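Local coordinates for type IV pilus assembly protein PilC (Thermus thermophilus, PDB 2WHN) that probably acts as an essential inner-membrane component of the type IV pilus machinery, controlling pilus assembly and disassembly and supporting the localisation and ATPase activity of PilB, at residues K53-D58 against S70-F75; K13-F18 against R46-I51; R20-M25 against L33-I38. All blocks are in the same frame, centred on the assembly; numbering follows the deposited sequence.

How the contacts relate
The chain enters helix 12-28, whose first turns carry one side of contact 2 and whose second half carries one side of contact 3. It turns back at once into helix 32-39, so contact 3 (20-25 with 33-38) closes first, over a short loop. Contact 2 (13-18 with 46-51) closes a wider loop around it when helix 46-60 begins, and contact 3 is nested inside. Contact 1 follows in series: it opens further along helix 46-60 and closes in the loop after helix 65-70. Helix 46-60 is shared by contacts 1 and 2, and F75 lies against both L15 and F48. R56, on the same helix, packs on 33-38, linking contacts 1 and 3.

Contact 1 (K53-D58 against S70-F75); sequences KQVRTD and SKHKIF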
ATOM      1  N   LYS A  53      -9.379   1.754   1.359  1.00 34.92           N
ATOM      2  CA  LYS A  53     -10.338   2.458   2.211  1.00 35.60           C
ATOM      3  C   LYS A  53     -10.397   1.836   3.604  1.00 35.25           C
ATOM      4  O   LYS A  53     -10.524   2.540   4.607  1.00 35.67           O
ATOM      5  CB  LYS A  53     -11.729   2.477   1.571  1.00 35.42           C
ATOM      6  CG  LYS A  53     -11.772   3.215   0.244  1.00 37.97           C
ATOM      7  CD  LYS A  53     -13.172   3.250  -0.357  1.00 41.26           C
ATOM      8  CE  LYS A  53     -13.136   3.870  -1.747  1.00 42.18           C
ATOM      9  NZ  LYS A  53     -14.494   4.126  -2.298  1.00 43.86           N
ATOM     10  N   GLN A  54     -10.291   0.515   3.666  1.00 34.84           N
ATOM     11  CA  GLN A  54     -10.268  -0.170   4.951  1.00 34.69           C
ATOM     12  C   GLN A  54      -8.957   0.098   5.692  1.00 33.79           C
ATOM     13  O   GLN A  54      -8.946   0.257   6.911  1.00 33.80           O
ATOM     14  CB  GLN A  54     -10.491  -1.672   4.771  1.00 34.53           C
ATOM     15  CG  GLN A  54     -10.396  -2.463   6.065  1.00 37.32           C
ATOM     16  CD  GLN A  54     -11.537  -2.159   7.015  1.00 41.86           C
ATOM     17  OE1 GLN A  54     -12.704  -2.369   6.687  1.00 42.09           O
ATOM     18  NE2 GLN A  54     -11.204  -1.658   8.204  1.00 43.14           N
ATOM     19  N   VAL A  55      -7.857   0.176   4.953  1.00 32.93           N
ATOM     20  CA  VAL A  55      -6.562   0.478   5.560  1.00 32.36           C
ATOM     21  C   VAL A  55      -6.550   1.883   6.154  1.00 32.45           C
ATOM     22  O   VAL A  55      -6.077   2.093   7.275  1.00 32.38           O
ATOM     23  CB  VAL A  55      -5.407   0.347   4.549  1.00 32.26           C
ATOM     24  CG1 VAL A  55      -4.105   0.873   5.156  1.00 31.19           C
ATOM     25  CG2 VAL A  55      -5.250  -1.103   4.112  1.00 30.40           C
ATOM     26  N   ARG A  56      -7.074   2.841   5.398  1.00 32.32           N
ATOM     27  CA  ARG A  56      -7.114   4.230   5.845  1.00 32.93           C
ATOM     28  C   ARG A  56      -8.044   4.404   7.044  1.00 32.30           C
ATOM     29  O   ARG A  56      -7.747   5.158   7.967  1.00 31.85           O
ATOM     30  CB  ARG A  56      -7.557   5.149   4.704  1.00 32.93           C
ATOM     31  CG  ARG A  56      -7.740   6.600   5.120  1.00 35.35           C
ATOM     32  CD  ARG A  56      -7.990   7.483   3.913  1.00 41.52           C
ATOM     33  NE  ARG A  56      -8.743   8.685   4.253  1.00 47.25           N
ATOM     34  CZ  ARG A  56      -9.998   8.683   4.691  1.00 49.35           C
ATOM     35  NH1 ARG A  56     -10.636   7.536   4.881  1.00 49.15           N
ATOM     36  NH2 ARG A  56     -10.613   9.831   4.952  1.00 50.67           N
ATOM     37  N   THR A  57      -9.196   3.747   6.990  1.00 31.61           N
ATOM     38  CA  THR A  57     -10.137   3.745   8.105  1.00 31.50           C
ATOM     39  C   THR A  57      -9.474   3.214   9.369  1.00 30.61           C
ATOM     40  O   THR A  57      -9.607   3.796  10.442  1.00 29.73           O
ATOM     41  CB  THR A  57     -11.360   2.872   7.789  1.00 31.45           C
ATOM     42  OG1 THR A  57     -11.931   3.292   6.545  1.00 34.59           O
ATOM     43  CG2 THR A  57     -12.409   2.989   8.893  1.00 32.66           C
ATOM     44  N   ASP A  58      -8.785   2.084   9.237  1.00 29.97           N
ATOM     45  CA  ASP A  58      -8.110   1.454  10.362  1.00 29.67           C
ATOM     46  C   ASP A  58      -7.069   2.385  10.968  1.00 29.05           C
ATOM     47  O   ASP A  58      -7.010   2.541  12.187  1.00 27.95           O
ATOM     48  CB  ASP A  58      -7.452   0.141   9.928  1.00 30.26           C
ATOM     49  CG  ASP A  58      -8.462  -0.977   9.723  1.00 31.40           C
ATOM     50  OD1 ASP A  58      -9.650  -0.770  10.051  1.00 31.36           O
ATOM     51  OD2 ASP A  58      -8.068  -2.065   9.248  1.00 31.08           O
ATOM     52  N   SER A  70      -1.424  -5.777   7.224  1.00 30.72           N
ATOM     53  CA  SER A  70      -1.264  -7.209   7.451  1.00 30.76           C
ATOM     54  C   SER A  70      -2.599  -7.934   7.330  1.00 31.06           C
ATOM     55  O   SER A  70      -2.643  -9.163   7.277  1.00 30.66           O
ATOM     56  CB  SER A  70      -0.638  -7.478   8.819  1.00 30.63           C
ATOM     57  OG  SER A  70      -1.569  -7.229   9.855  1.00 30.99           O
ATOM     58  N   LYS A  71      -3.680  -7.164   7.255  1.00 30.99           N
ATOM     59  CA  LYS A  71      -5.016  -7.727   7.108  1.00 31.37           C
ATOM     60  C   LYS A  71      -5.286  -8.193   5.681  1.00 31.74           C
ATOM     61  O   LYS A  71      -6.304  -8.830   5.416  1.00 31.92           O
ATOM     62  CB  LYS A  71      -6.075  -6.701   7.508  1.00 31.57           C
ATOM     63  CG  LYS A  71      -6.266  -6.552   9.003  1.00 31.49           C
ATOM     64  CD  LYS A  71      -7.275  -5.459   9.308  1.00 33.70           C
ATOM     65  CE  LYS A  71      -7.734  -5.514  10.754  1.00 35.39           C
ATOM     66  NZ  LYS A  71      -8.852  -4.563  11.006  1.00 36.85           N
ATOM     67  N   HIS A  72      -4.392  -7.850   4.760  1.00 31.91           N
ATOM     68  CA  HIS A  72      -4.675  -8.016   3.338  1.00 31.98           C
ATOM     69  C   HIS A  72      -3.563  -8.756   2.600  1.00 31.91           C
ATOM     70  O   HIS A  72      -2.391  -8.378   2.676  1.00 31.15           O
ATOM     71  CB  HIS A  72      -4.950  -6.658   2.690  1.00 31.55           C
ATOM     72  CG  HIS A  72      -6.038  -5.879   3.366  1.00 31.82           C
ATOM     73  ND1 HIS A  72      -7.375  -6.097   3.114  1.00 30.11           N
ATOM     74  CD2 HIS A  72      -5.985  -4.893   4.294  1.00 30.81           C
ATOM     75  CE1 HIS A  72      -8.100  -5.279   3.857  1.00 31.64           C
ATOM     76  NE2 HIS A  72      -7.281  -4.540   4.585  1.00 32.92           N
ATOM     77  N   LYS A  73      -3.949  -9.787   1.853  1.00 31.70           N
ATOM     78  CA  LYS A  73      -3.000 -10.740   1.288  1.00 32.09           C
ATOM     79  C   LYS A  73      -2.010 -10.079   0.336  1.00 32.04           C
ATOM     80  O   LYS A  73      -0.869 -10.525   0.205  1.00 31.67           O
ATOM     81  CB  LYS A  73      -3.742 -11.868   0.563  1.00 32.13           C
ATOM     82  CG  LYS A  73      -4.574 -12.756   1.477  1.00 34.51           C
ATOM     83  CD  LYS A  73      -5.859 -13.235   0.794  1.00 36.90           C
ATOM     84  CE  LYS A  73      -5.630 -13.572  -0.676  1.00 37.30           C
ATOM     85  NZ  LYS A  73      -4.923 -14.868  -0.855  1.00 38.20           N
ATOM     86  N   ILE A  74      -2.451  -9.031  -0.348  1.00 31.89           N
ATOM     87  CA  ILE A  74      -1.618  -8.383  -1.360  1.00 32.34           C
ATOM     88  C   ILE A  74      -0.287  -7.867  -0.793  1.00 32.55           C
ATOM     89  O   ILE A  74       0.686  -7.693  -1.529  1.00 32.85           O
ATOM     90  CB  ILE A  74      -2.374  -7.237  -2.064  1.00 32.24           C
ATOM     91  CG1 ILE A  74      -1.493  -6.587  -3.133  1.00 32.62           C
ATOM     92  CG2 ILE A  74      -2.854  -6.205  -1.048  1.00 33.08           C
ATOM     93  CD1 ILE A  74      -1.085  -7.532  -4.251  1.00 32.99           C
ATOM     94  N   PHE A  75      -0.237  -7.643   0.515  1.00 32.80           N
ATOM     95  CA  PHE A  75       0.996  -7.183   1.153  1.00 33.26           C
ATOM     96  C   PHE A  75       1.761  -8.351   1.778  1.00 33.47           C
ATOM     97  O   PHE A  75       1.268  -9.004   2.695  1.00 33.92           O
ATOM     98  CB  PHE A  75       0.687  -6.103   2.202  1.00 33.78           C
ATOM     99  CG  PHE A  75      -0.075  -4.923   1.651  1.00 33.66           C
ATOM    100  CD1 PHE A  75      -1.437  -4.790   1.881  1.00 33.64           C
ATOM    101  CD2 PHE A  75       0.559  -3.979   0.855  1.00 31.17           C
ATOM    102  CE1 PHE A  75      -2.153  -3.727   1.340  1.00 31.31           C
ATOM    103  CE2 PHE A  75      -0.150  -2.911   0.324  1.00 32.28           C
ATOM    104  CZ  PHE A  75      -1.511  -2.795   0.556  1.00 29.29           C
TER
HETATM  105  O   HOH W   1      -6.986  -2.808   6.955  1.00 31.74           O
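K71 reaches D58 with its ammonium group, while H72 beside it lies against Q54 and V55. From K71 CB, which points toward helix 46-60, CG leaves anti to the carbonyl carbon (chi1 -79°), and the chain then runs fully extended, with M63 also touching this side chain. K71 CD passes D58 OD2 at 3.5 Å, K71 CE follows alongside, and K71 NZ closes a salt bridge to D58 OD2 of 3.2 Å. The ammonium comes in from above the carboxylate plane, 47° out of it. That same OD2 takes a second donor: a water donates a hydrogen bond to D58 OD2, its O 2.6 Å away, and sits 3.0 Å from H72 NE2, in the plane of the imidazole. The ring itself is packed by carbon, with V55 CG2 3.9 Å from H72 CD2 and Q54 CG at the ring edge. Q54 NE2 adds a weak bond to D58 OD1. The loop leaving helix 65-70 is thus pinned back on helix 46-60 at the entry to the type I turn H72-F75. With an ammonium and a water on one carboxylate oxygen, D58 is probably ionised; joined to the imidazole by one water, it could favour the protonated form of H72.

Contact 2 (K13-F18 against R46-I51); sequences KDLAIF and RKFREI
F48 and F18 form an offset edge-to-face aromatic pair in the buried interior of the domain, where the start of helix 46-60 meets the start of helix 12-28. The edge of F48 is turned to the face of F18, with ring centroids 5.5 Å apart and planes at 68°. The local axes stay 11.2 Å apart and cross at -46°, a wide spacing that one large side chain spans: F48 supplies most of the surface buried here. A chi1 of -157° sends the F48 ring out from helix 46-60 onto the surface formed by D14, L15 and F18. F48 CE2 does most of the touching, 3.5 Å from F18 CB. The carbonyl oxygen of D14 lies at the edge of the F48 ring, near its plane, also 3.5 Å from F48 CE2; this oxygen already accepts the helical bond from F18 N. Further along the rim F48 CD2 meets D14 CB at 3.9 Å, and L15 CD1 approaches F48 CZ at 4.2 Å. The carboxylate of D14 is engaged elsewhere, its OD2 hydrogen-bonded to G11 N just ahead of helix 12-28. P10 and F75 also pack on F48, and L103 of helix 92-109 on L15. Such an aromatic pair between helices distant in sequence belongs to the hydrophobic core of an all-helical bundle, here the six-helix N-terminal domain of a GSP F family protein.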
ATOM      1  N   LYS A  13       1.075  -4.899 -10.802  1.00 31.18           N
ATOM      2  CA  LYS A  13       1.007  -3.532 -11.299  1.00 31.53           C
ATOM      3  C   LYS A  13       0.311  -2.629 -10.287  1.00 30.99           C
ATOM      4  O   LYS A  13       0.843  -1.584  -9.911  1.00 30.47           O
ATOM      5  CB  LYS A  13       0.289  -3.467 -12.649  1.00 31.70           C
ATOM      6  CG  LYS A  13       0.617  -2.212 -13.446  1.00 33.66           C
ATOM      7  CD  LYS A  13      -0.160  -2.144 -14.751  1.00 36.47           C
ATOM      8  CE  LYS A  13      -1.662  -2.148 -14.497  1.00 40.67           C
ATOM      9  NZ  LYS A  13      -2.037  -1.271 -13.350  1.00 40.41           N
ATOM     10  N   ASP A  14      -0.851  -3.063  -9.809  1.00 30.91           N
ATOM     11  CA  ASP A  14      -1.624  -2.283  -8.847  1.00 30.88           C
ATOM     12  C   ASP A  14      -0.787  -1.949  -7.614  1.00 30.69           C
ATOM     13  O   ASP A  14      -0.801  -0.816  -7.130  1.00 29.88           O
ATOM     14  CB  ASP A  14      -2.884  -3.038  -8.435  1.00 31.21           C
ATOM     15  CG  ASP A  14      -3.736  -3.444  -9.625  1.00 34.61           C
ATOM     16  OD1 ASP A  14      -4.551  -2.617 -10.088  1.00 35.81           O
ATOM     17  OD2 ASP A  14      -3.592  -4.592 -10.098  1.00 37.28           O
ATOM     18  N   LEU A  15      -0.055  -2.939  -7.115  1.00 30.17           N
ATOM     19  CA  LEU A  15       0.760  -2.757  -5.920  1.00 29.30           C
ATOM     20  C   LEU A  15       1.957  -1.843  -6.171  1.00 28.31           C
ATOM     21  O   LEU A  15       2.309  -1.022  -5.322  1.00 29.21           O
ATOM     22  CB  LEU A  15       1.225  -4.107  -5.363  1.00 29.23           C
ATOM     23  CG  LEU A  15       2.031  -4.018  -4.064  1.00 29.04           C
ATOM     24  CD1 LEU A  15       1.191  -3.384  -2.952  1.00 29.07           C
ATOM     25  CD2 LEU A  15       2.524  -5.389  -3.642  1.00 32.36           C
ATOM     26  N   ALA A  16       2.581  -1.985  -7.337  1.00 27.24           N
ATOM     27  CA  ALA A  16       3.698  -1.122  -7.713  1.00 26.72           C
ATOM     28  C   ALA A  16       3.275   0.343  -7.798  1.00 26.67           C
ATOM     29  O   ALA A  16       3.970   1.228  -7.299  1.00 26.03           O
ATOM     30  CB  ALA A  16       4.307  -1.579  -9.029  1.00 26.12           C
ATOM     31  N   ILE A  17       2.143   0.593  -8.449  1.00 26.71           N
ATOM     32  CA  ILE A  17       1.613   1.949  -8.578  1.00 26.94           C
ATOM     33  C   ILE A  17       1.298   2.548  -7.209  1.00 27.17           C
ATOM     34  O   ILE A  17       1.794   3.624  -6.859  1.00 26.91           O
ATOM     35  CB  ILE A  17       0.358   1.974  -9.481  1.00 27.12           C
ATOM     36  CG1 ILE A  17       0.746   1.628 -10.917  1.00 27.90           C
ATOM     37  CG2 ILE A  17      -0.323   3.336  -9.430  1.00 26.88           C
ATOM     38  CD1 ILE A  17      -0.432   1.522 -11.862  1.00 31.67           C
ATOM     39  N   PHE A  18       0.529   1.814  -6.408  1.00 26.66           N
ATOM     40  CA  PHE A  18       0.242   2.232  -5.038  1.00 25.72           C
ATOM     41  C   PHE A  18       1.509   2.616  -4.279  1.00 25.73           C
ATOM     42  O   PHE A  18       1.556   3.655  -3.617  1.00 25.49           O
ATOM     43  CB  PHE A  18      -0.481   1.128  -4.270  1.00 25.35           C
ATOM     44  CG  PHE A  18      -0.477   1.332  -2.777  1.00 25.79           C
ATOM     45  CD1 PHE A  18      -1.322   2.255  -2.190  1.00 26.65           C
ATOM     46  CD2 PHE A  18       0.376   0.606  -1.968  1.00 25.01           C
ATOM     47  CE1 PHE A  18      -1.316   2.452  -0.820  1.00 29.40           C
ATOM     48  CE2 PHE A  18       0.380   0.788  -0.599  1.00 29.40           C
ATOM     49  CZ  PHE A  18      -0.460   1.718  -0.022  1.00 27.56           C
ATOM     50  N   ARG A  46     -10.897  -1.842  -8.294  1.00 31.85           N
ATOM     51  CA  ARG A  46     -11.981  -1.634  -7.333  1.00 33.03           C
ATOM     52  C   ARG A  46     -11.741  -2.363  -6.019  1.00 33.64           C
ATOM     53  O   ARG A  46     -12.088  -1.862  -4.947  1.00 33.40           O
ATOM     54  CB  ARG A  46     -13.322  -2.080  -7.919  1.00 33.34           C
ATOM     55  CG  ARG A  46     -14.504  -1.815  -6.998  1.00 34.43           C
ATOM     56  CD  ARG A  46     -15.708  -2.666  -7.367  1.00 38.05           C
ATOM     57  NE  ARG A  46     -15.643  -4.001  -6.778  1.00 39.84           N
ATOM     58  CZ  ARG A  46     -16.018  -4.291  -5.535  1.00 40.20           C
ATOM     59  NH1 ARG A  46     -16.483  -3.338  -4.738  1.00 41.50           N
ATOM     60  NH2 ARG A  46     -15.927  -5.534  -5.087  1.00 39.12           N
ATOM     61  N   LYS A  47     -11.221  -3.582  -6.117  1.00 33.67           N
ATOM     62  CA  LYS A  47     -10.947  -4.391  -4.941  1.00 34.28           C
ATOM     63  C   LYS A  47      -9.791  -3.819  -4.125  1.00 33.90           C
ATOM     64  O   LYS A  47      -9.819  -3.841  -2.890  1.00 33.62           O
ATOM     65  CB  LYS A  47     -10.654  -5.837  -5.343  1.00 34.87           C
ATOM     66  CG  LYS A  47     -10.778  -6.826  -4.197  1.00 37.47           C
ATOM     67  CD  LYS A  47     -11.473  -8.108  -4.648  1.00 39.48           C
ATOM     68  CE  LYS A  47     -11.997  -8.896  -3.456  1.00 41.74           C
ATOM     69  NZ  LYS A  47     -12.839 -10.056  -3.887  1.00 42.89           N
ATOM     70  N   PHE A  48      -8.783  -3.289  -4.811  1.00 33.52           N
ATOM     71  CA  PHE A  48      -7.690  -2.612  -4.124  1.00 33.58           C
ATOM     72  C   PHE A  48      -8.177  -1.325  -3.473  1.00 33.88           C
ATOM     73  O   PHE A  48      -7.762  -0.993  -2.362  1.00 34.00           O
ATOM     74  CB  PHE A  48      -6.529  -2.324  -5.075  1.00 33.23           C
ATOM     75  CG  PHE A  48      -5.205  -2.148  -4.375  1.00 31.92           C
ATOM     76  CD1 PHE A  48      -5.013  -2.641  -3.092  1.00 29.67           C
ATOM     77  CD2 PHE A  48      -4.145  -1.535  -5.017  1.00 27.92           C
ATOM     78  CE1 PHE A  48      -3.793  -2.487  -2.448  1.00 31.11           C
ATOM     79  CE2 PHE A  48      -2.914  -1.404  -4.389  1.00 29.65           C
ATOM     80  CZ  PHE A  48      -2.739  -1.873  -3.106  1.00 29.10           C
ATOM     81  N   ARG A  49      -9.086  -0.628  -4.153  1.00 34.31           N
ATOM     82  CA  ARG A  49      -9.705   0.579  -3.609  1.00 34.55           C
ATOM     83  C   ARG A  49     -10.439   0.273  -2.310  1.00 34.69           C
ATOM     84  O   ARG A  49     -10.337   1.021  -1.338  1.00 34.82           O
ATOM     85  CB  ARG A  49     -10.683   1.193  -4.615  1.00 35.02           C
ATOM     86  CG  ARG A  49     -10.070   2.233  -5.531  1.00 36.77           C
ATOM     87  CD  ARG A  49     -11.038   3.375  -5.806  1.00 37.13           C
ATOM     88  NE  ARG A  49     -12.329   2.902  -6.303  1.00 38.19           N
ATOM     89  CZ  ARG A  49     -12.501   2.259  -7.455  1.00 38.09           C
ATOM     90  NH1 ARG A  49     -11.464   1.991  -8.237  1.00 36.54           N
ATOM     91  NH2 ARG A  49     -13.716   1.874  -7.820  1.00 37.62           N
ATOM     92  N   GLU A  50     -11.212  -0.809  -2.311  1.00 34.21           N
ATOM     93  CA  GLU A  50     -11.920  -1.226  -1.111  1.00 34.81           C
ATOM     94  C   GLU A  50     -10.928  -1.582  -0.010  1.00 34.31           C
ATOM     95  O   GLU A  50     -11.129  -1.241   1.152  1.00 33.52           O
ATOM     96  CB  GLU A  50     -12.841  -2.409  -1.414  1.00 34.85           C
ATOM     97  CG  GLU A  50     -14.073  -2.035  -2.227  1.00 37.65           C
ATOM     98  CD  GLU A  50     -15.292  -1.808  -1.357  1.00 42.94           C
ATOM     99  OE1 GLU A  50     -15.116  -1.576  -0.141  1.00 46.04           O
ATOM    100  OE2 GLU A  50     -16.428  -1.892  -1.877  1.00 45.71           O
ATOM    101  N   ILE A  51      -9.838  -2.238  -0.396  1.00 34.35           N
ATOM    102  CA  ILE A  51      -8.778  -2.594   0.540  1.00 34.35           C
ATOM    103  C   ILE A  51      -8.192  -1.345   1.184  1.00 34.35           C
ATOM    104  O   ILE A  51      -7.971  -1.296   2.396  1.00 34.00           O
ATOM    105  CB  ILE A  51      -7.631  -3.337  -0.176  1.00 34.72           C
ATOM    106  CG1 ILE A  51      -8.111  -4.691  -0.708  1.00 35.78           C
ATOM    107  CG2 ILE A  51      -6.447  -3.506   0.753  1.00 33.61           C
ATOM    108  CD1 ILE A  51      -8.297  -5.725   0.364  1.00 36.95           C
TER

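Contact 3 (R20-M25 against L33-I38); sequences RQLATM and LQALAI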
ATOM      1  N   ARG A  20       4.585   3.352  -5.337  1.00 24.08           N
ATOM      2  CA  ARG A  20       5.208   4.548  -5.900  1.00 23.45           C
ATOM      3  C   ARG A  20       4.475   5.834  -5.490  1.00 23.66           C
ATOM      4  O   ARG A  20       5.097   6.814  -5.071  1.00 22.79           O
ATOM      5  CB  ARG A  20       5.290   4.442  -7.425  1.00 23.25           C
ATOM      6  CG  ARG A  20       5.965   5.638  -8.084  1.00 23.64           C
ATOM      7  CD  ARG A  20       7.282   5.962  -7.386  1.00 23.79           C
ATOM      8  NE  ARG A  20       8.276   4.918  -7.615  1.00 24.38           N
ATOM      9  CZ  ARG A  20       9.409   4.794  -6.928  1.00 25.42           C
ATOM     10  NH1 ARG A  20       9.701   5.653  -5.955  1.00 18.22           N
ATOM     11  NH2 ARG A  20      10.252   3.810  -7.217  1.00 23.23           N
ATOM     12  N   GLN A  21       3.153   5.828  -5.623  1.00 24.20           N
ATOM     13  CA  GLN A  21       2.335   6.975  -5.234  1.00 24.39           C
ATOM     14  C   GLN A  21       2.588   7.380  -3.789  1.00 24.87           C
ATOM     15  O   GLN A  21       2.784   8.560  -3.487  1.00 23.28           O
ATOM     16  CB  GLN A  21       0.852   6.662  -5.423  1.00 24.91           C
ATOM     17  CG  GLN A  21       0.412   6.581  -6.879  1.00 24.52           C
ATOM     18  CD  GLN A  21      -0.991   6.027  -7.023  1.00 28.45           C
ATOM     19  OE1 GLN A  21      -1.469   5.287  -6.162  1.00 28.79           O
ATOM     20  NE2 GLN A  21      -1.672   6.411  -8.097  1.00 29.81           N
ATOM     21  N   LEU A  22       2.535   6.400  -2.894  1.00 24.25           N
ATOM     22  CA  LEU A  22       2.729   6.659  -1.480  1.00 24.56           C
ATOM     23  C   LEU A  22       4.155   7.138  -1.216  1.00 23.97           C
ATOM     24  O   LEU A  22       4.360   8.135  -0.531  1.00 24.51           O
ATOM     25  CB  LEU A  22       2.409   5.408  -0.656  1.00 24.40           C
ATOM     26  CG  LEU A  22       2.486   5.546   0.867  1.00 25.57           C
ATOM     27  CD1 LEU A  22       1.599   6.692   1.363  1.00 22.68           C
ATOM     28  CD2 LEU A  22       2.122   4.236   1.556  1.00 22.51           C
ATOM     29  N   ALA A  23       5.133   6.446  -1.802  1.00 23.76           N
ATOM     30  CA  ALA A  23       6.530   6.875  -1.757  1.00 23.46           C
ATOM     31  C   ALA A  23       6.671   8.347  -2.127  1.00 22.42           C
ATOM     32  O   ALA A  23       7.418   9.093  -1.492  1.00 22.11           O
ATOM     33  CB  ALA A  23       7.376   6.021  -2.708  1.00 22.67           C
ATOM     34  N   THR A  24       6.045   8.719  -3.234  1.00 22.40           N
ATOM     35  CA  THR A  24       6.166  10.062  -3.781  1.00 23.43           C
ATOM     36  C   THR A  24       5.578  11.090  -2.817  1.00 23.77           C
ATOM     37  O   THR A  24       6.224  12.078  -2.482  1.00 23.39           O
ATOM     38  CB  THR A  24       5.477  10.154  -5.158  1.00 23.22           C
ATOM     39  OG1 THR A  24       6.286   9.473  -6.127  1.00 24.08           O
ATOM     40  CG2 THR A  24       5.289  11.609  -5.590  1.00 22.61           C
ATOM     41  N   MET A  25       4.393  10.804  -2.290  1.00 23.79           N
ATOM     42  CA  MET A  25       3.749  11.747  -1.380  1.00 23.99           C
ATOM     43  C   MET A  25       4.448  11.841  -0.026  1.00 23.80           C
ATOM     44  O   MET A  25       4.623  12.930   0.512  1.00 23.87           O
ATOM     45  CB  MET A  25       2.264  11.433  -1.228  1.00 22.97           C
ATOM     46  CG  MET A  25       1.457  11.801  -2.457  1.00 25.79           C
ATOM     47  SD  MET A  25      -0.305  11.484  -2.294  1.00 27.39           S
ATOM     48  CE  MET A  25      -0.374   9.710  -2.524  1.00 26.20           C
ATOM     49  N   LEU A  33      -1.697   9.733   6.421  1.00 22.99           N
ATOM     50  CA  LEU A  33      -3.150   9.779   6.265  1.00 23.00           C
ATOM     51  C   LEU A  33      -3.580  10.708   5.134  1.00 23.29           C
ATOM     52  O   LEU A  33      -4.546  10.429   4.423  1.00 23.35           O
ATOM     53  CB  LEU A  33      -3.839  10.188   7.574  1.00 22.67           C
ATOM     54  CG  LEU A  33      -4.163   9.038   8.535  1.00 23.30           C
ATOM     55  CD1 LEU A  33      -4.811   9.547   9.823  1.00 19.51           C
ATOM     56  CD2 LEU A  33      -5.045   7.995   7.855  1.00 21.60           C
ATOM     57  N   GLN A  34      -2.889  11.833   4.990  1.00 22.90           N
ATOM     58  CA  GLN A  34      -3.087  12.678   3.818  1.00 23.50           C
ATOM     59  C   GLN A  34      -2.870  11.888   2.527  1.00 22.93           C
ATOM     60  O   GLN A  34      -3.699  11.935   1.616  1.00 21.91           O
ATOM     61  CB  GLN A  34      -2.161  13.892   3.863  1.00 23.56           C
ATOM     62  CG  GLN A  34      -2.618  14.971   4.821  1.00 26.29           C
ATOM     63  CD  GLN A  34      -1.503  15.926   5.186  1.00 29.77           C
ATOM     64  OE1 GLN A  34      -0.399  15.848   4.646  1.00 30.57           O
ATOM     65  NE2 GLN A  34      -1.787  16.841   6.101  1.00 30.55           N
ATOM     66  N   ALA A  35      -1.772  11.139   2.469  1.00 22.80           N
ATOM     67  CA  ALA A  35      -1.425  10.374   1.268  1.00 23.25           C
ATOM     68  C   ALA A  35      -2.465   9.300   0.957  1.00 24.06           C
ATOM     69  O   ALA A  35      -2.867   9.124  -0.198  1.00 24.00           O
ATOM     70  CB  ALA A  35      -0.043   9.745   1.413  1.00 23.15           C
ATOM     71  N   LEU A  36      -2.916   8.599   1.993  1.00 24.31           N
ATOM     72  CA  LEU A  36      -3.873   7.517   1.810  1.00 25.73           C
ATOM     73  C   LEU A  36      -5.217   8.022   1.285  1.00 26.53           C
ATOM     74  O   LEU A  36      -5.835   7.375   0.444  1.00 27.68           O
ATOM     75  CB  LEU A  36      -4.065   6.733   3.111  1.00 25.24           C
ATOM     76  CG  LEU A  36      -2.850   5.932   3.587  1.00 26.85           C
ATOM     77  CD1 LEU A  36      -3.073   5.384   4.985  1.00 27.25           C
ATOM     78  CD2 LEU A  36      -2.521   4.809   2.614  1.00 24.85           C
ATOM     79  N   ALA A  37      -5.660   9.177   1.775  1.00 26.64           N
ATOM     80  CA  ALA A  37      -6.921   9.760   1.327  1.00 27.60           C
ATOM     81  C   ALA A  37      -6.884  10.130  -0.155  1.00 28.41           C
ATOM     82  O   ALA A  37      -7.886  10.002  -0.865  1.00 28.69           O
ATOM     83  CB  ALA A  37      -7.278  10.976   2.170  1.00 27.37           C
ATOM     84  N   ILE A  38      -5.730  10.605  -0.611  1.00 28.75           N
ATOM     85  CA  ILE A  38      -5.537  10.939  -2.018  1.00 29.78           C
ATOM     86  C   ILE A  38      -5.469   9.666  -2.851  1.00 30.99           C
ATOM     87  O   ILE A  38      -6.076   9.581  -3.922  1.00 31.30           O
ATOM     88  CB  ILE A  38      -4.239  11.744  -2.229  1.00 29.46           C
ATOM     89  CG1 ILE A  38      -4.399  13.171  -1.701  1.00 28.71           C
ATOM     90  CG2 ILE A  38      -3.831  11.737  -3.698  1.00 29.31           C
ATOM     91  CD1 ILE A  38      -3.137  13.727  -1.066  1.00 27.77           C
TER
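A35 receives both L22 and M25 from the facing helix, and the side-chain contacts across the pair are apolar. The methyl of A35 is the meeting point. L22 CD1 presses on A35 CB at 3.5 Å, tighter than usual for two carbons. The leucine chain leaves the helix with CG anti to the backbone N (chi1 -176°), and its end swings nearer than its first bond suggests. M25 CB lies 3.9 Å from A35 CB, and the CA atoms of M25 and A35 come within 6.0 Å of each other. The small A35 is consistent with the close approach of the two helices here, their short axes 9.6 Å apart at the closest.

Sulfur contacts come next. M25 SD rests against both branches of I38, 3.8 Å from I38 CG2 and equally far from I38 CD1, the two chains crossing at a slant. The bend at the end of the methionine (chi3 -77°) then turns M25 CE back to A35, where it lies 3.5 Å from A35 O, a methyl set against a backbone carbonyl.

The two segments run roughly antiparallel, at 140°, as the arms of a helical hairpin, and L30 from the connecting loop touches both M25 and I38. On one flank, helix 92-109 packs L96 on L22 and forms salt bridges to R20 through D97 and E104; on the other arm, R56 and V59 of helix 46-60 cover L33.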